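Local coordinates for AMP-dependent synthetase and ligase (Xenorhabdus doucetiae, PDB 6QSR), which forms, with a FabA/FabZ-like partner chain, the dehydratase heterocomplex ApeI:P of aryl polyene pigment biosynthesis by an uncommon type II polyketide synthase, at residues A[60-66]-A[114-119]; A[1-5]-A[25-29]; A[78-83]-A[95-100]; A[10-16]-A[54-58]. All coordinates share one frame; numbering follows the deposited sequence.

Interaction 1: residues A[60-66]-A[114-119]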
loop_
_atom_site.group_PDB
_atom_site.type_symbol
_atom_site.label_atom_id
_atom_site.label_comp_id
_atom_site.label_asym_id
_atom_site.label_seq_id
_atom_site.Cartn_x
_atom_site.Cartn_y
_atom_site.Cartn_z
ATOM N N TRP A 60 -9.285 17.578 -7.660
ATOM C CA TRP A 60 -9.361 16.254 -8.280
ATOM C C TRP A 60 -9.210 15.171 -7.216
ATOM O O TRP A 60 -8.454 15.328 -6.249
ATOM C CB TRP A 60 -8.279 16.079 -9.347
ATOM C CG TRP A 60 -8.539 16.849 -10.612
ATOM C CD1 TRP A 60 -8.380 18.198 -10.811
ATOM C CD2 TRP A 60 -9.000 16.311 -11.855
ATOM N NE1 TRP A 60 -8.714 18.526 -12.104
ATOM C CE2 TRP A 60 -9.099 17.389 -12.766
ATOM C CE3 TRP A 60 -9.335 15.020 -12.291
ATOM C CZ2 TRP A 60 -9.512 17.213 -14.091
ATOM C CZ3 TRP A 60 -9.761 14.847 -13.613
ATOM C CH2 TRP A 60 -9.845 15.938 -14.493
ATOM N N SER A 61 -9.922 14.068 -7.414
ATOM C CA SER A 61 -9.954 12.981 -6.453
ATOM C C SER A 61 -9.368 11.713 -7.054
ATOM O O SER A 61 -9.268 11.570 -8.266
ATOM C CB SER A 61 -11.388 12.733 -5.995
ATOM O OG SER A 61 -11.897 13.866 -5.314
ATOM N N PHE A 62 -8.990 10.797 -6.178
ATOM C CA PHE A 62 -8.462 9.504 -6.577
ATOM C C PHE A 62 -9.492 8.633 -7.304
ATOM O O PHE A 62 -10.636 8.530 -6.860
ATOM C CB PHE A 62 -7.969 8.758 -5.337
ATOM C CG PHE A 62 -7.515 7.358 -5.623
ATOM C CD1 PHE A 62 -6.344 7.140 -6.330
ATOM C CD2 PHE A 62 -8.247 6.264 -5.184
ATOM C CE1 PHE A 62 -5.913 5.854 -6.609
ATOM C CE2 PHE A 62 -7.819 4.975 -5.467
ATOM C CZ PHE A 62 -6.646 4.768 -6.171
ATOM N N SER A 63 -9.065 7.984 -8.392
ATOM C CA SER A 63 -9.899 7.027 -9.121
ATOM C C SER A 63 -9.286 5.620 -9.199
ATOM O O SER A 63 -9.935 4.635 -8.841
ATOM C CB SER A 63 -10.180 7.539 -10.534
ATOM O OG SER A 63 -11.118 6.708 -11.172
ATOM N N SER A 64 -8.054 5.524 -9.691
ATOM C CA SER A 64 -7.399 4.216 -9.812
ATOM C C SER A 64 -5.890 4.313 -9.817
ATOM O O SER A 64 -5.336 5.374 -10.096
ATOM C CB SER A 64 -7.832 3.525 -11.103
ATOM O OG SER A 64 -7.351 4.217 -12.237
ATOM N N ILE A 65 -5.247 3.194 -9.484
ATOM C CA ILE A 65 -3.829 2.980 -9.751
ATOM C C ILE A 65 -3.829 2.020 -10.931
ATOM O O ILE A 65 -4.055 0.822 -10.762
ATOM C CB ILE A 65 -3.078 2.390 -8.529
ATOM C CG1 ILE A 65 -3.295 3.267 -7.288
ATOM C CG2 ILE A 65 -1.583 2.266 -8.817
ATOM C CD1 ILE A 65 -3.079 2.544 -5.974
ATOM N N GLU A 66 -3.609 2.564 -12.128
ATOM C CA GLU A 66 -3.511 1.763 -13.339
ATOM C C GLU A 66 -2.337 0.788 -13.315
ATOM O O GLU A 66 -2.497 -0.393 -13.649
ATOM C CB GLU A 66 -3.422 2.665 -14.571
ATOM C CG GLU A 66 -4.706 3.443 -14.859
ATOM C CD GLU A 66 -5.897 2.538 -15.095
ATOM O OE1 GLU A 66 -5.981 1.934 -16.185
ATOM O OE2 GLU A 66 -6.748 2.410 -14.185
ATOM N N LYS A 114 1.276 4.959 -12.477
ATOM C CA LYS A 114 0.268 5.730 -13.207
ATOM C C LYS A 114 -1.055 5.667 -12.450
ATOM O O LYS A 114 -1.602 4.573 -12.241
ATOM C CB LYS A 114 0.060 5.143 -14.604
ATOM C CG LYS A 114 1.284 5.193 -15.504
ATOM C CD LYS A 114 1.147 4.269 -16.702
ATOM C CE LYS A 114 0.085 4.748 -17.676
ATOM N NZ LYS A 114 0.053 3.878 -18.887
ATOM N N ILE A 115 -1.555 6.838 -12.050
ATOM C CA ILE A 115 -2.787 6.977 -11.266
ATOM C C ILE A 115 -3.807 7.755 -12.102
ATOM O O ILE A 115 -3.443 8.725 -12.753
ATOM C CB ILE A 115 -2.478 7.710 -9.938
ATOM C CG1 ILE A 115 -1.651 6.799 -9.020
ATOM C CG2 ILE A 115 -3.750 8.174 -9.213
ATOM C CD1 ILE A 115 -0.899 7.514 -7.904
ATOM N N LYS A 116 -5.066 7.327 -12.111
ATOM C CA LYS A 116 -6.127 8.138 -12.709
ATOM C C LYS A 116 -6.856 8.927 -11.629
ATOM O O LYS A 116 -7.135 8.408 -10.534
ATOM C CB LYS A 116 -7.102 7.295 -13.529
ATOM C CG LYS A 116 -6.451 6.598 -14.709
ATOM C CD LYS A 116 -6.201 7.524 -15.891
ATOM C CE LYS A 116 -7.356 7.562 -16.880
ATOM N NZ LYS A 116 -6.841 7.652 -18.274
ATOM N N LEU A 117 -7.127 10.193 -11.924
ATOM C CA LEU A 117 -7.937 11.042 -11.047
ATOM C C LEU A 117 -9.271 11.324 -11.728
ATOM O O LEU A 117 -9.391 11.160 -12.941
ATOM C CB LEU A 117 -7.222 12.348 -10.729
ATOM C CG LEU A 117 -5.818 12.224 -10.129
ATOM C CD1 LEU A 117 -5.216 13.594 -9.875
ATOM C CD2 LEU A 117 -5.866 11.414 -8.846
ATOM N N CYS A 118 -10.256 11.720 -10.922
ATOM C CA CYS A 118 -11.590 12.105 -11.399
ATOM C C CYS A 118 -12.012 13.369 -10.647
ATOM O O CYS A 118 -11.484 13.675 -9.576
ATOM C CB CYS A 118 -12.606 10.975 -11.178
ATOM S SG CYS A 118 -12.848 10.505 -9.446
ATOM N N ARG A 119 -12.957 14.108 -11.210
ATOM C CA ARG A 119 -13.322 15.413 -10.667
ATOM C C ARG A 119 -14.787 15.423 -10.253
ATOM O O ARG A 119 -15.670 15.162 -11.068
ATOM C CB ARG A 119 -13.033 16.477 -11.714
ATOM C CG ARG A 119 -13.151 17.914 -11.227
ATOM C CD ARG A 119 -12.845 18.908 -12.340
ATOM N NE ARG A 119 -13.498 18.559 -13.604
ATOM C CZ ARG A 119 -13.387 19.244 -14.740
ATOM N NH1 ARG A 119 -12.676 20.372 -14.804
ATOM N NH2 ARG A 119 -14.023 18.799 -15.824
ATOM O OXT ARG A 119 -15.116 15.686 -9.091
HETATM O O HOH W 1 -13.030 15.568 -7.011
#

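Interaction 2: residues A[1-5]-A[25-29]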
loop_
_atom_site.group_PDB
_atom_site.type_symbol
_atom_site.label_atom_id
_atom_site.label_comp_id
_atom_site.label_asym_id
_atom_site.label_seq_id
_atom_site.Cartn_x
_atom_site.Cartn_y
_atom_site.Cartn_z
ATOM N N MET A 1 2.791 11.318 9.541
ATOM C CA MET A 1 2.593 10.579 8.257
ATOM C C MET A 1 3.359 11.183 7.068
ATOM O O MET A 1 3.775 10.439 6.181
ATOM C CB MET A 1 1.090 10.411 7.943
ATOM C CG MET A 1 0.619 8.957 7.877
ATOM S SD MET A 1 0.579 8.055 9.442
ATOM C CE MET A 1 1.169 6.440 8.938
ATOM N N LYS A 2 3.555 12.503 7.044
ATOM C CA LYS A 2 4.349 13.146 5.979
ATOM C C LYS A 2 5.852 13.073 6.282
ATOM O O LYS A 2 6.248 13.212 7.440
ATOM C CB LYS A 2 3.940 14.614 5.783
ATOM C CG LYS A 2 2.474 14.841 5.431
ATOM C CD LYS A 2 2.083 14.270 4.068
ATOM C CE LYS A 2 0.622 13.837 4.030
ATOM N NZ LYS A 2 0.350 12.861 2.937
ATOM N N PRO A 3 6.699 12.872 5.246
ATOM C CA PRO A 3 8.136 12.842 5.483
ATOM C C PRO A 3 8.736 14.250 5.515
ATOM O O PRO A 3 8.016 15.229 5.333
ATOM C CB PRO A 3 8.658 12.055 4.285
ATOM C CG PRO A 3 7.702 12.373 3.189
ATOM C CD PRO A 3 6.413 12.853 3.802
ATOM N N ILE A 4 10.044 14.343 5.746
ATOM C CA ILE A 4 10.727 15.633 5.831
ATOM C C ILE A 4 11.019 16.137 4.420
ATOM O O ILE A 4 11.682 15.459 3.635
ATOM C CB ILE A 4 12.021 15.539 6.687
ATOM C CG1 ILE A 4 11.644 15.398 8.168
ATOM C CG2 ILE A 4 12.907 16.766 6.503
ATOM C CD1 ILE A 4 12.700 14.728 9.010
ATOM N N GLU A 5 10.522 17.329 4.105
ATOM C CA GLU A 5 10.727 17.915 2.784
ATOM C C GLU A 5 11.989 18.772 2.794
ATOM O O GLU A 5 12.051 19.778 3.499
ATOM C CB GLU A 5 9.521 18.754 2.363
ATOM C CG GLU A 5 9.566 19.138 0.896
ATOM C CD GLU A 5 8.381 19.973 0.469
ATOM O OE1 GLU A 5 8.597 21.005 -0.197
ATOM O OE2 GLU A 5 7.236 19.602 0.793
ATOM N N THR A 25 11.899 7.869 12.804
ATOM C CA THR A 25 10.712 8.027 13.651
ATOM C C THR A 25 9.414 8.230 12.866
ATOM O O THR A 25 8.346 8.344 13.466
ATOM C CB THR A 25 10.888 9.189 14.643
ATOM O OG1 THR A 25 11.037 10.423 13.927
ATOM C CG2 THR A 25 12.104 8.949 15.518
ATOM N N LEU A 26 9.508 8.281 11.539
ATOM C CA LEU A 26 8.332 8.316 10.664
ATOM C C LEU A 26 7.408 7.134 10.985
ATOM O O LEU A 26 7.845 5.976 10.991
ATOM C CB LEU A 26 8.784 8.274 9.203
ATOM C CG LEU A 26 7.738 8.399 8.096
ATOM C CD1 LEU A 26 7.132 9.795 8.109
ATOM C CD2 LEU A 26 8.382 8.102 6.748
ATOM N N ASP A 27 6.139 7.433 11.265
ATOM C CA ASP A 27 5.225 6.433 11.846
ATOM C C ASP A 27 4.871 5.243 10.934
ATOM O O ASP A 27 4.528 4.174 11.435
ATOM C CB ASP A 27 3.960 7.074 12.463
ATOM C CG ASP A 27 3.349 8.163 11.599
ATOM O OD1 ASP A 27 3.759 8.314 10.427
ATOM O OD2 ASP A 27 2.461 8.881 12.105
ATOM N N TRP A 28 4.997 5.420 9.615
ATOM C CA TRP A 28 4.903 4.319 8.639
ATOM C C TRP A 28 5.808 3.119 8.937
ATOM O O TRP A 28 5.458 1.986 8.615
ATOM C CB TRP A 28 5.266 4.814 7.233
ATOM C CG TRP A 28 4.321 5.800 6.643
ATOM C CD1 TRP A 28 4.526 7.137 6.475
ATOM C CD2 TRP A 28 3.018 5.523 6.125
ATOM N NE1 TRP A 28 3.428 7.714 5.877
ATOM C CE2 TRP A 28 2.490 6.743 5.649
ATOM C CE3 TRP A 28 2.248 4.360 6.008
ATOM C CZ2 TRP A 28 1.215 6.835 5.073
ATOM C CZ3 TRP A 28 0.980 4.449 5.432
ATOM C CH2 TRP A 28 0.480 5.679 4.974
ATOM N N PHE A 29 6.988 3.380 9.502
ATOM C CA PHE A 29 7.938 2.318 9.850
ATOM C C PHE A 29 7.566 1.546 11.115
ATOM O O PHE A 29 8.068 0.445 11.310
ATOM C CB PHE A 29 9.352 2.890 10.024
ATOM C CG PHE A 29 9.925 3.501 8.780
ATOM C CD1 PHE A 29 10.125 2.735 7.633
ATOM C CD2 PHE A 29 10.305 4.835 8.762
ATOM C CE1 PHE A 29 10.673 3.297 6.490
ATOM C CE2 PHE A 29 10.841 5.404 7.618
ATOM C CZ PHE A 29 11.029 4.634 6.483
#

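Interaction 3: residues A[78-83]-A[95-100]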
loop_
_atom_site.group_PDB
_atom_site.type_symbol
_atom_site.label_atom_id
_atom_site.label_comp_id
_atom_site.label_asym_id
_atom_site.label_seq_id
_atom_site.Cartn_x
_atom_site.Cartn_y
_atom_site.Cartn_z
ATOM N N ASN A 78 17.259 7.033 3.885
ATOM C CA ASN A 78 17.227 7.277 2.443
ATOM C C ASN A 78 16.696 8.672 2.134
ATOM O O ASN A 78 15.819 9.193 2.831
ATOM C CB ASN A 78 16.357 6.256 1.702
ATOM C CG ASN A 78 16.929 4.844 1.707
ATOM O OD1 ASN A 78 16.207 3.893 1.417
ATOM N ND2 ASN A 78 18.216 4.696 2.020
ATOM N N THR A 79 17.266 9.264 1.090
ATOM C CA THR A 79 16.768 10.489 0.496
ATOM C C THR A 79 16.168 10.083 -0.843
ATOM O O THR A 79 16.774 9.310 -1.595
ATOM C CB THR A 79 17.891 11.525 0.318
ATOM O OG1 THR A 79 18.404 11.877 1.606
ATOM C CG2 THR A 79 17.378 12.793 -0.362
ATOM N N LEU A 80 14.963 10.582 -1.104
ATOM C CA LEU A 80 14.210 10.274 -2.307
ATOM C C LEU A 80 14.054 11.523 -3.153
ATOM O O LEU A 80 13.926 12.630 -2.617
ATOM C CB LEU A 80 12.810 9.763 -1.935
ATOM C CG LEU A 80 12.698 8.669 -0.871
ATOM C CD1 LEU A 80 11.245 8.257 -0.680
ATOM C CD2 LEU A 80 13.548 7.465 -1.245
ATOM N N LEU A 81 14.055 11.340 -4.471
ATOM C CA LEU A 81 13.641 12.375 -5.402
ATOM C C LEU A 81 12.343 11.897 -6.043
ATOM O O LEU A 81 12.328 10.873 -6.728
ATOM C CB LEU A 81 14.714 12.618 -6.470
ATOM C CG LEU A 81 16.087 13.077 -5.960
ATOM C CD1 LEU A 81 17.079 13.199 -7.110
ATOM C CD2 LEU A 81 15.969 14.398 -5.212
ATOM N N LEU A 82 11.264 12.629 -5.788
ATOM C CA LEU A 82 9.927 12.306 -6.303
ATOM C C LEU A 82 9.580 13.231 -7.456
ATOM O O LEU A 82 9.518 14.436 -7.264
ATOM C CB LEU A 82 8.889 12.464 -5.193
ATOM C CG LEU A 82 7.409 12.325 -5.567
ATOM C CD1 LEU A 82 7.146 11.027 -6.312
ATOM C CD2 LEU A 82 6.560 12.430 -4.311
ATOM N N LYS A 83 9.318 12.652 -8.626
ATOM C CA LYS A 83 8.970 13.381 -9.838
ATOM C C LYS A 83 7.523 13.026 -10.148
ATOM O O LYS A 83 7.198 11.845 -10.208
ATOM C CB LYS A 83 9.902 12.927 -10.965
ATOM C CG LYS A 83 9.551 13.368 -12.385
ATOM C CD LYS A 83 9.838 12.226 -13.359
ATOM C CE LYS A 83 9.774 12.651 -14.816
ATOM N NZ LYS A 83 10.643 11.758 -15.638
ATOM N N PHE A 95 4.225 9.175 -11.815
ATOM C CA PHE A 95 5.239 9.440 -10.785
ATOM C C PHE A 95 6.397 8.463 -10.830
ATOM O O PHE A 95 6.283 7.348 -11.336
ATOM C CB PHE A 95 4.640 9.446 -9.365
ATOM C CG PHE A 95 4.231 8.089 -8.861
ATOM C CD1 PHE A 95 2.961 7.587 -9.129
ATOM C CD2 PHE A 95 5.106 7.307 -8.117
ATOM C CE1 PHE A 95 2.573 6.336 -8.669
ATOM C CE2 PHE A 95 4.720 6.047 -7.656
ATOM C CZ PHE A 95 3.455 5.564 -7.933
ATOM N N ARG A 96 7.502 8.895 -10.239
ATOM C CA ARG A 96 8.687 8.077 -10.149
ATOM C C ARG A 96 9.413 8.522 -8.886
ATOM O O ARG A 96 9.513 9.721 -8.628
ATOM C CB ARG A 96 9.527 8.271 -11.417
ATOM C CG ARG A 96 10.874 7.573 -11.440
ATOM C CD ARG A 96 11.631 7.906 -12.721
ATOM N NE ARG A 96 12.957 7.282 -12.737
ATOM C CZ ARG A 96 13.960 7.601 -13.561
ATOM N NH1 ARG A 96 13.829 8.563 -14.479
ATOM N NH2 ARG A 96 15.117 6.948 -13.466
ATOM N N TYR A 97 9.828 7.561 -8.067
ATOM C CA TYR A 97 10.702 7.827 -6.926
ATOM C C TYR A 97 12.080 7.311 -7.284
ATOM O O TYR A 97 12.225 6.139 -7.621
ATOM C CB TYR A 97 10.222 7.091 -5.676
ATOM C CG TYR A 97 9.056 7.708 -4.931
ATOM C CD1 TYR A 97 7.729 7.370 -5.245
ATOM C CD2 TYR A 97 9.278 8.586 -3.869
ATOM C CE1 TYR A 97 6.665 7.911 -4.534
ATOM C CE2 TYR A 97 8.221 9.135 -3.154
ATOM C CZ TYR A 97 6.920 8.794 -3.483
ATOM O OH TYR A 97 5.894 9.352 -2.757
ATOM N N ASP A 98 13.089 8.174 -7.192
ATOM C CA ASP A 98 14.472 7.778 -7.423
ATOM C C ASP A 98 15.233 7.920 -6.120
ATOM O O ASP A 98 15.003 8.861 -5.358
ATOM C CB ASP A 98 15.136 8.655 -8.493
ATOM C CG ASP A 98 14.617 8.385 -9.901
ATOM O OD1 ASP A 98 14.151 7.263 -10.198
ATOM O OD2 ASP A 98 14.696 9.311 -10.735
ATOM N N LEU A 99 16.124 6.967 -5.857
ATOM C CA LEU A 99 17.080 7.103 -4.760
ATOM C C LEU A 99 18.062 8.213 -5.123
ATOM O O LEU A 99 18.586 8.241 -6.242
ATOM C CB LEU A 99 17.810 5.784 -4.479
ATOM C CG LEU A 99 17.206 4.922 -3.366
ATOM C CD1 LEU A 99 17.808 3.526 -3.402
ATOM C CD2 LEU A 99 17.437 5.551 -1.996
ATOM N N ASP A 100 18.280 9.132 -4.184
ATOM C CA ASP A 100 19.073 10.338 -4.433
ATOM C C ASP A 100 20.562 9.998 -4.483
ATOM O O ASP A 100 21.156 9.631 -3.471
ATOM C CB ASP A 100 18.777 11.389 -3.352
ATOM C CG ASP A 100 19.499 12.715 -3.589
ATOM O OD1 ASP A 100 18.820 13.716 -3.903
ATOM O OD2 ASP A 100 20.741 12.764 -3.449
#

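Interaction 4: residues A[10-16]-A[54-58]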
loop_
_atom_site.group_PDB
_atom_site.type_symbol
_atom_site.label_atom_id
_atom_site.label_comp_id
_atom_site.label_asym_id
_atom_site.label_seq_id
_atom_site.Cartn_x
_atom_site.Cartn_y
_atom_site.Cartn_z
ATOM N N GLN A 10 9.150 23.267 -9.228
ATOM C CA GLN A 10 7.989 23.161 -10.087
ATOM C C GLN A 10 8.378 23.859 -11.397
ATOM O O GLN A 10 8.090 25.040 -11.574
ATOM C CB GLN A 10 6.786 23.796 -9.377
ATOM C CG GLN A 10 5.450 23.644 -10.086
ATOM C CD GLN A 10 4.241 23.632 -9.154
ATOM O OE1 GLN A 10 4.329 23.987 -7.978
ATOM N NE2 GLN A 10 3.097 23.219 -9.691
ATOM N N PRO A 11 9.096 23.144 -12.296
ATOM C CA PRO A 11 9.563 23.748 -13.557
ATOM C C PRO A 11 8.456 24.063 -14.575
ATOM O O PRO A 11 8.674 24.872 -15.480
ATOM C CB PRO A 11 10.523 22.690 -14.119
ATOM C CG PRO A 11 10.035 21.404 -13.553
ATOM C CD PRO A 11 9.551 21.743 -12.173
ATOM N N ALA A 12 7.307 23.403 -14.438
ATOM C CA ALA A 12 6.094 23.734 -15.187
ATOM C C ALA A 12 4.927 23.672 -14.208
ATOM O O ALA A 12 5.050 23.056 -13.149
ATOM C CB ALA A 12 5.897 22.746 -16.325
ATOM N N GLN A 13 3.788 24.274 -14.546
ATOM C CA GLN A 13 2.633 24.251 -13.626
ATOM C C GLN A 13 2.054 22.834 -13.421
ATOM O O GLN A 13 1.342 22.593 -12.441
ATOM C CB GLN A 13 1.535 25.229 -14.071
ATOM C CG GLN A 13 1.964 26.697 -14.109
ATOM C CD GLN A 13 2.265 27.285 -12.736
ATOM O OE1 GLN A 13 1.357 27.690 -12.008
ATOM N NE2 GLN A 13 3.544 27.354 -12.387
ATOM N N HIS A 14 2.391 21.905 -14.324
ATOM C CA HIS A 14 1.900 20.521 -14.282
ATOM C C HIS A 14 2.934 19.486 -13.792
ATOM O O HIS A 14 2.645 18.284 -13.788
ATOM C CB HIS A 14 1.340 20.128 -15.664
ATOM C CG HIS A 14 2.387 19.919 -16.717
ATOM N ND1 HIS A 14 2.878 20.947 -17.495
ATOM C CD2 HIS A 14 3.034 18.799 -17.119
ATOM C CE1 HIS A 14 3.784 20.468 -18.329
ATOM N NE2 HIS A 14 3.899 19.168 -18.123
ATOM N N GLU A 15 4.116 19.948 -13.376
ATOM C CA GLU A 15 5.196 19.071 -12.923
ATOM C C GLU A 15 5.707 19.487 -11.549
ATOM O O GLU A 15 5.722 20.679 -11.213
ATOM C CB GLU A 15 6.371 19.110 -13.903
ATOM C CG GLU A 15 6.107 18.442 -15.242
ATOM C CD GLU A 15 7.392 18.062 -15.958
ATOM O OE1 GLU A 15 7.560 16.869 -16.295
ATOM O OE2 GLU A 15 8.244 18.955 -16.165
ATOM N N ALA A 16 6.153 18.510 -10.766
ATOM C CA ALA A 16 6.850 18.800 -9.510
ATOM C C ALA A 16 7.968 17.812 -9.251
ATOM O O ALA A 16 7.869 16.635 -9.599
ATOM C CB ALA A 16 5.878 18.798 -8.340
ATOM N N THR A 54 -2.392 19.061 -3.821
ATOM C CA THR A 54 -2.011 20.396 -3.317
ATOM C C THR A 54 -1.294 21.298 -4.336
ATOM O O THR A 54 -1.483 22.510 -4.306
ATOM C CB THR A 54 -1.148 20.308 -2.041
ATOM O OG1 THR A 54 0.061 19.582 -2.304
ATOM C CG2 THR A 54 -1.929 19.641 -0.916
ATOM N N LEU A 55 -0.477 20.719 -5.215
ATOM C CA LEU A 55 0.303 21.488 -6.195
ATOM C C LEU A 55 -0.201 21.416 -7.638
ATOM O O LEU A 55 -0.117 22.413 -8.359
ATOM C CB LEU A 55 1.767 21.038 -6.189
ATOM C CG LEU A 55 2.518 20.961 -4.862
ATOM C CD1 LEU A 55 3.915 20.417 -5.113
ATOM C CD2 LEU A 55 2.577 22.322 -4.182
ATOM N N LEU A 56 -0.694 20.253 -8.062
ATOM C CA LEU A 56 -0.896 19.956 -9.493
ATOM C C LEU A 56 -2.353 19.944 -9.937
ATOM O O LEU A 56 -2.701 20.571 -10.945
ATOM C CB LEU A 56 -0.238 18.613 -9.847
ATOM C CG LEU A 56 1.189 18.600 -10.424
ATOM C CD1 LEU A 56 2.117 19.630 -9.799
ATOM C CD2 LEU A 56 1.783 17.204 -10.292
ATOM N N ALA A 57 -3.185 19.212 -9.199
ATOM C CA ALA A 57 -4.578 18.965 -9.565
ATOM C C ALA A 57 -5.516 19.212 -8.379
ATOM O O ALA A 57 -6.178 18.285 -7.912
ATOM C CB ALA A 57 -4.725 17.541 -10.085
ATOM N N PRO A 58 -5.596 20.475 -7.899
ATOM C CA PRO A 58 -6.513 20.786 -6.791
ATOM C C PRO A 58 -7.966 20.527 -7.189
ATOM O O PRO A 58 -8.346 20.807 -8.328
ATOM C CB PRO A 58 -6.264 22.282 -6.522
ATOM C CG PRO A 58 -5.661 22.814 -7.779
ATOM C CD PRO A 58 -4.873 21.676 -8.367
HETATM O O HOH W 2 -1.041 21.383 -12.964
#

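Interaction 1: residues A[60-66]-A[114-119]
W60 presents the six-membered ring of its indole to R119, whose CB lies 3.9 Å from the ring centroid, a CH-pi contact over the face. A chi1 of -171° lays R119 along the indole from CB to CD, and a bend at chi3 (45°) then turns the guanidinium, one face over W60 CZ2 and its plane 23° from that of the ring. At the rim, W60 CE3 meets L117 CB at 3.7 Å. From here the two strands run antiparallel, opening with S61 N bonded to C118 O at 2.7 Å. Farther on a classic beta bulge sets S63 and S64 both opposite K116: S63 N (2.9 Å) and S64 N (3.1 Å) reach K116 O from the same face of its carbonyl plane. I65 and I115 turn to the face lying on helix 41-56, and F62 CD1 touches I115 CG2. On the other face S64 OG bonds E66 OE2 at 2.7 Å and rests 3.3 Å from K116 CB, while K116 NZ goes to K90 O. A water joins S61 OG to the C-terminal OXT of R119. S64 and I65 also pair with a strand of the FabA/FabZ chain, carrying the sheet across the interface. With one carboxylate oxygen of E66 receiving the S64 hydroxyl and the other in a salt bridge to R115 of that chain, E66 probably stays ionised.

Interaction 2: residues A[1-5]-A[25-29]
M1 folds its side chain over the indole of W28, a Met-aromatic contact at the start of this hot-dog fold, where the N-terminus meets the loop between strand 15-21 and helix 41-56. CB of M1 stands 4.1 Å from W28 NE1. CG comes next, 3.6 Å from W28 CZ2. A bend there (chi2 70°) brings SD beside the carboxylate of D27, 3.3 Å from its OD1; the sulfur also stands above the five-membered ring of W28, though 4.7 Å from its centroid. A second bend returns the methyl CE to the indole, 3.5 Å from the centroid of the six-membered ring and 14° off its normal, squarely over the face. The terminal N of M1 makes a weak salt bridge to D27 OD1 at 3.3 Å. L26 approaches the backbone, CD1 lying 3.6 Å from K2 O and also near the CA of P3. Beyond the two segments, V42 and A43 of helix 41-56 pack on W28, and F67 and F78 of the FabA/FabZ chain pack on M1 and W28 respectively. The M1 carbonyl is gripped twice, by the indole NH of W47 and by that of W28. W28 NE1 reaches M1 O at 2.8 Å in the carbonyl plane, on a lone pair, and the oxygen lies close to the indole plane.

Interaction 3: residues A[78-83]-A[95-100]
L82 puts its methyl CD1 over the face of the Y97 ring, 3.6 Å from the centroid and 11° off the normal, a CH-pi contact. The leucine reaches it with CG anti to the backbone N (chi1 173°), and its other methyl, CD2, lies 3.5 Å from Y97 OH. L80 CD1 adds to this patch, 3.8 Å from Y97 CD2. V48 of helix 41-56 covers L82 and Y97, and the buried phenol OH is satisfied by Q44 O of the same helix. Around this core the backbones pair antiparallel: L81 and D98 exchange two bonds, L81 N to D98 O at 2.8 Å, and K83 and R96 exchange two more. D100 N extends the pairing to T79 O at 3.0 Å, although D100 is poorly ordered. On the opposite face L81 lies among charged side chains: R96 NE bridges to D98 OD1 at 2.8 Å while D98 OD2 lies over the guanidinium face, and T109 OG1 bonds both residues. K83 NZ stands 4.7 Å from R96 NH1, a like charge that D98 probably offsets in part. This is the beta hairpin of strands 79-87 and 92-99, central in the hot-dog sheet, apolar toward the helix and largely charged, apart from L81, on the other face.

Interaction 4: residues A[10-16]-A[54-58]
L56 and L55, in the last part of helix 41-56, the central helix of the hot-dog fold, pack against A16 and the turn that joins strands 4-9 and 15-21. The apolar contacts converge on A16, whose CB points to the helix: L55 CD1 and L56 CD1 each approach it to 4.1 Å. L56 contributes the largest share. Its CG lies 3.7 Å from H14 O, and CD1 reaches the side-chain amide of Q10, 3.7 Å from NE2, the two side chains running alongside with opposite headings. I84 and W86 of strand 79-87 also pack on L56. Among polar groups, no direct hydrogen bond joins the two segments. In Q10 a chi1 of -174° swings CG away from the backbone N, and the extended chain beyond brings NE2 near L55 O at 3.6 Å without bonding it; the amide instead makes a weak bond to Q13 O at 3.3 Å. The loop is held by its type I turn, A12 to E15, closed by E15 N to A12 O. The polar link across is water-mediated: a single water donates to Q13 O at 2.7 Å and to L56 O at 2.7 Å, coupling the turn carbonyl to that of L56.

In the fold
All four contacts belong to one hot-dog unit, a six-stranded antiparallel sheet wrapped on helix 41-56. Interaction 3 lies in the middle of the sheet, its centre about 8 Å from that of the chain. Interaction 1 joins the last strand to 61-70, the outermost strand within the chain, where the partner chain extends the sheet; interaction 2 fastens the N-terminus beside the opposite edge strand. Interactions 1 and 3 touch through I115 CD1 and F95 CE1 (3.7 Å), and interaction 3 is nested inside the loop interaction 1 closes. Interactions 2 and 4 alternate along the chain, and 4 meets 1 through A57 and L117. Interactions 1 and 2 both reach the FabA/FabZ chain, so it is met at two places, about 24 Å apart between centres, on either side of the chain's centre.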